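Local coordinates for protein prolyl endopeptidase (Myxococcus xanthus, PDB 2BKL) that probably cleaves oligopeptides after proline, and less readily after alanine, as a serine peptidase of the prolyl oligopeptidase family, at residues K91-L96 with L110-W115. Numbering follows the deposited sequence.
Sequences KEKAIL and LDPNGW
The carboxamide of N113 reads the backbone of K93 at both polar atoms, a worked example of a side chain continuing strand pairing where the backbones have parted. Its ND2 donates to K93 O over 3.0 Å in a nearly straight bond (170°), near the amide plane of N113 but above the carbonyl plane. Its OD1 accepts a weak, bent bond from K93 N at 2.9 Å. Chi1 (-58°) sets CG of N113 anti to the carbonyl carbon, and chi2 (-74°) turns the amide so that OD1 and ND2 both meet K93. D111 fixes that turn: its OD1, through the syn lone pair, takes the second ND2 N-H at 2.8 Å and also a weak bond from N113 N. The same carboxylate lies against I95, whose CD1 is 3.7 Å from D111 CG, while a water bridges D111 OD2 to K91 NZ. P112 rests CA over the centre of the W115 ring and sets CB against the aliphatic chain of K93, whose ammonium makes a salt bridge with D655 and hydrogen bonds to G119 O and S122 OG. Beyond I95 true strand pairing takes over: L96 and L110 form an antiparallel hydrogen-bonded pair, with L96 CD2 beside L110 CD1 at 3.8 Å. This joins the third strand of a four-stranded propeller blade, 95-100, to its edge strand, 107-110; in the loop before 95-100, the E92 carboxylate bonds Y68 OH and A658 N, the latter in the peptidase domain. A leucine in place of N113 would probably leave K93 O and D111 OD1 without their shared donor and the two loops flanking the strand pair less firmly tied. Both ND2 hydrogens being spent on oxygen acceptors, the chemistry implies a defined amide orientation, with D111 likely to polarise the N-H groups facing it.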
ATOM      1  N   LYS A  91     -17.822 -16.358  -4.478  1.00 11.25           N
ATOM      2  CA  LYS A  91     -17.030 -16.438  -3.258  1.00 11.75           C
ATOM      3  C   LYS A  91     -16.646 -15.039  -2.748  1.00 10.06           C
ATOM      4  O   LYS A  91     -16.372 -14.112  -3.521  1.00 11.03           O
ATOM      5  CB  LYS A  91     -15.751 -17.257  -3.494  1.00 12.81           C
ATOM      6  CG  LYS A  91     -15.957 -18.682  -4.001  1.00 14.20           C
ATOM      7  CD  LYS A  91     -16.563 -19.586  -2.955  1.00 17.52           C
ATOM      8  CE  LYS A  91     -16.415 -21.061  -3.381  1.00 18.71           C
ATOM      9  NZ  LYS A  91     -17.221 -21.976  -2.558  1.00 21.91           N
ATOM     10  N   GLU A  92     -16.556 -14.927  -1.433  1.00  9.98           N
ATOM     11  CA  GLU A  92     -16.255 -13.648  -0.774  1.00  9.14           C
ATOM     12  C   GLU A  92     -14.766 -13.323  -0.671  1.00  9.02           C
ATOM     13  O   GLU A  92     -14.424 -12.143  -0.547  1.00  9.34           O
ATOM     14  CB  GLU A  92     -16.899 -13.604   0.609  1.00 10.37           C
ATOM     15  CG  GLU A  92     -18.428 -13.555   0.544  1.00 10.60           C
ATOM     16  CD  GLU A  92     -18.925 -12.316  -0.130  1.00 11.78           C
ATOM     17  OE1 GLU A  92     -18.457 -11.268   0.266  1.00 15.34           O
ATOM     18  OE2 GLU A  92     -19.767 -12.399  -1.035  1.00 17.19           O
ATOM     19  N   LYS A  93     -13.914 -14.350  -0.717  1.00  8.21           N
ATOM     20  CA  LYS A  93     -12.465 -14.240  -0.629  1.00  8.43           C
ATOM     21  C   LYS A  93     -11.827 -15.098  -1.711  1.00  7.52           C
ATOM     22  O   LYS A  93     -12.397 -16.123  -2.103  1.00  7.98           O
ATOM     23  CB  LYS A  93     -11.988 -14.743   0.741  1.00  9.73           C
ATOM     24  CG  LYS A  93     -12.461 -13.922   1.923  1.00 10.82           C
ATOM     25  CD  LYS A  93     -11.904 -14.522   3.221  1.00 12.37           C
ATOM     26  CE  LYS A  93     -12.470 -13.944   4.464  1.00 14.58           C
ATOM     27  NZ  LYS A  93     -12.102 -12.521   4.615  1.00 15.69           N
ATOM     28  N   ALA A  94     -10.634 -14.701  -2.140  1.00  6.73           N
ATOM     29  CA  ALA A  94      -9.833 -15.490  -3.057  1.00  7.34           C
ATOM     30  C   ALA A  94      -9.323 -16.768  -2.421  1.00  7.89           C
ATOM     31  O   ALA A  94      -9.186 -16.849  -1.212  1.00  7.93           O
ATOM     32  CB  ALA A  94      -8.670 -14.678  -3.543  1.00  8.49           C
ATOM     33  N   ILE A  95      -9.021 -17.752  -3.266  1.00  8.32           N
ATOM     34  CA  ILE A  95      -8.650 -19.094  -2.864  1.00  7.25           C
ATOM     35  C   ILE A  95      -7.322 -19.488  -3.501  1.00  7.21           C
ATOM     36  O   ILE A  95      -7.128 -19.238  -4.689  1.00  7.59           O
ATOM     37  CB  ILE A  95      -9.794 -20.063  -3.324  1.00  7.56           C
ATOM     38  CG1 ILE A  95     -11.096 -19.722  -2.599  1.00  8.76           C
ATOM     39  CG2 ILE A  95      -9.411 -21.541  -3.141  1.00  8.95           C
ATOM     40  CD1 ILE A  95     -12.288 -20.518  -3.057  1.00 10.82           C
ATOM     41  N   LEU A  96      -6.454 -20.155  -2.745  1.00  7.18           N
ATOM     42  CA  LEU A  96      -5.168 -20.656  -3.230  1.00  6.42           C
ATOM     43  C   LEU A  96      -5.343 -22.076  -3.776  1.00  7.34           C
ATOM     44  O   LEU A  96      -5.847 -22.940  -3.080  1.00  7.34           O
ATOM     45  CB  LEU A  96      -4.142 -20.660  -2.094  1.00  8.08           C
ATOM     46  CG  LEU A  96      -2.755 -21.139  -2.503  1.00  8.65           C
ATOM     47  CD1 LEU A  96      -2.131 -20.275  -3.559  1.00 11.77           C
ATOM     48  CD2 LEU A  96      -1.802 -21.203  -1.299  1.00  9.61           C
ATOM     49  N   LEU A 110      -5.898 -23.746  -0.005  1.00  7.89           N
ATOM     50  CA  LEU A 110      -6.316 -22.916   1.117  1.00  8.21           C
ATOM     51  C   LEU A 110      -7.536 -22.113   0.693  1.00  8.63           C
ATOM     52  O   LEU A 110      -7.455 -21.303  -0.219  1.00  9.93           O
ATOM     53  CB  LEU A 110      -5.225 -21.968   1.581  1.00  8.89           C
ATOM     54  CG  LEU A 110      -3.952 -22.559   2.160  1.00  8.34           C
ATOM     55  CD1 LEU A 110      -2.893 -21.483   2.373  1.00 11.31           C
ATOM     56  CD2 LEU A 110      -4.222 -23.345   3.445  1.00  8.49           C
ATOM     57  N   ASP A 111      -8.648 -22.311   1.399  1.00  7.89           N
ATOM     58  CA  ASP A 111      -9.892 -21.596   1.135  1.00  7.39           C
ATOM     59  C   ASP A 111     -10.330 -20.826   2.384  1.00  8.27           C
ATOM     60  O   ASP A 111     -10.985 -21.381   3.281  1.00  9.66           O
ATOM     61  CB  ASP A 111     -10.972 -22.581   0.709  1.00 10.16           C
ATOM     62  CG  ASP A 111     -12.301 -21.904   0.400  1.00 11.22           C
ATOM     63  OD1 ASP A 111     -12.393 -20.644   0.511  1.00 10.57           O
ATOM     64  OD2 ASP A 111     -13.299 -22.575   0.045  1.00 14.41           O
ATOM     65  N   PRO A 112      -9.937 -19.568   2.483  1.00  7.99           N
ATOM     66  CA  PRO A 112     -10.234 -18.785   3.674  1.00  8.11           C
ATOM     67  C   PRO A 112     -11.713 -18.557   3.885  1.00  9.77           C
ATOM     68  O   PRO A 112     -12.079 -18.197   4.995  1.00  8.76           O
ATOM     69  CB  PRO A 112      -9.502 -17.454   3.452  1.00 10.19           C
ATOM     70  CG  PRO A 112      -8.956 -17.503   2.130  1.00 11.80           C
ATOM     71  CD  PRO A 112      -9.107 -18.824   1.511  1.00  8.61           C
ATOM     72  N   ASN A 113     -12.553 -18.747   2.868  1.00  8.93           N
ATOM     73  CA  ASN A 113     -13.997 -18.679   3.080  1.00  9.70           C
ATOM     74  C   ASN A 113     -14.475 -19.709   4.100  1.00  9.63           C
ATOM     75  O   ASN A 113     -15.530 -19.514   4.714  1.00 12.22           O
ATOM     76  CB  ASN A 113     -14.767 -18.858   1.775  1.00  9.00           C
ATOM     77  CG  ASN A 113     -14.388 -17.819   0.719  1.00 10.17           C
ATOM     78  OD1 ASN A 113     -14.782 -16.663   0.824  1.00 10.65           O
ATOM     79  ND2 ASN A 113     -13.577 -18.210  -0.264  1.00  8.28           N
ATOM     80  N   GLY A 114     -13.704 -20.770   4.287  1.00 10.82           N
ATOM     81  CA  GLY A 114     -14.059 -21.803   5.254  1.00 11.44           C
ATOM     82  C   GLY A 114     -13.397 -21.683   6.610  1.00 13.56           C
ATOM     83  O   GLY A 114     -13.615 -22.563   7.460  1.00 15.19           O
ATOM     84  N   TRP A 115     -12.663 -20.596   6.852  1.00 11.47           N
ATOM     85  CA  TRP A 115     -11.905 -20.402   8.091  1.00 11.98           C
ATOM     86  C   TRP A 115     -12.688 -19.791   9.237  1.00 13.35           C
ATOM     87  O   TRP A 115     -12.183 -19.700  10.355  1.00 16.48           O
ATOM     88  CB  TRP A 115     -10.658 -19.566   7.823  1.00 10.48           C
ATOM     89  CG  TRP A 115      -9.659 -20.231   6.971  1.00  9.41           C
ATOM     90  CD1 TRP A 115      -9.732 -21.476   6.415  1.00 10.19           C
ATOM     91  CD2 TRP A 115      -8.421 -19.670   6.527  1.00  8.10           C
ATOM     92  NE1 TRP A 115      -8.603 -21.724   5.676  1.00 10.01           N
ATOM     93  CE2 TRP A 115      -7.786 -20.627   5.735  1.00  9.01           C
ATOM     94  CE3 TRP A 115      -7.775 -18.434   6.725  1.00 10.42           C
ATOM     95  CZ2 TRP A 115      -6.545 -20.404   5.152  1.00  8.31           C
ATOM     96  CZ3 TRP A 115      -6.569 -18.220   6.138  1.00  9.60           C
ATOM     97  CH2 TRP A 115      -5.946 -19.210   5.384  1.00  9.34           C
TER
HETATM   98  O   HOH W   1     -15.695 -21.826  -0.081  1.00 27.69           O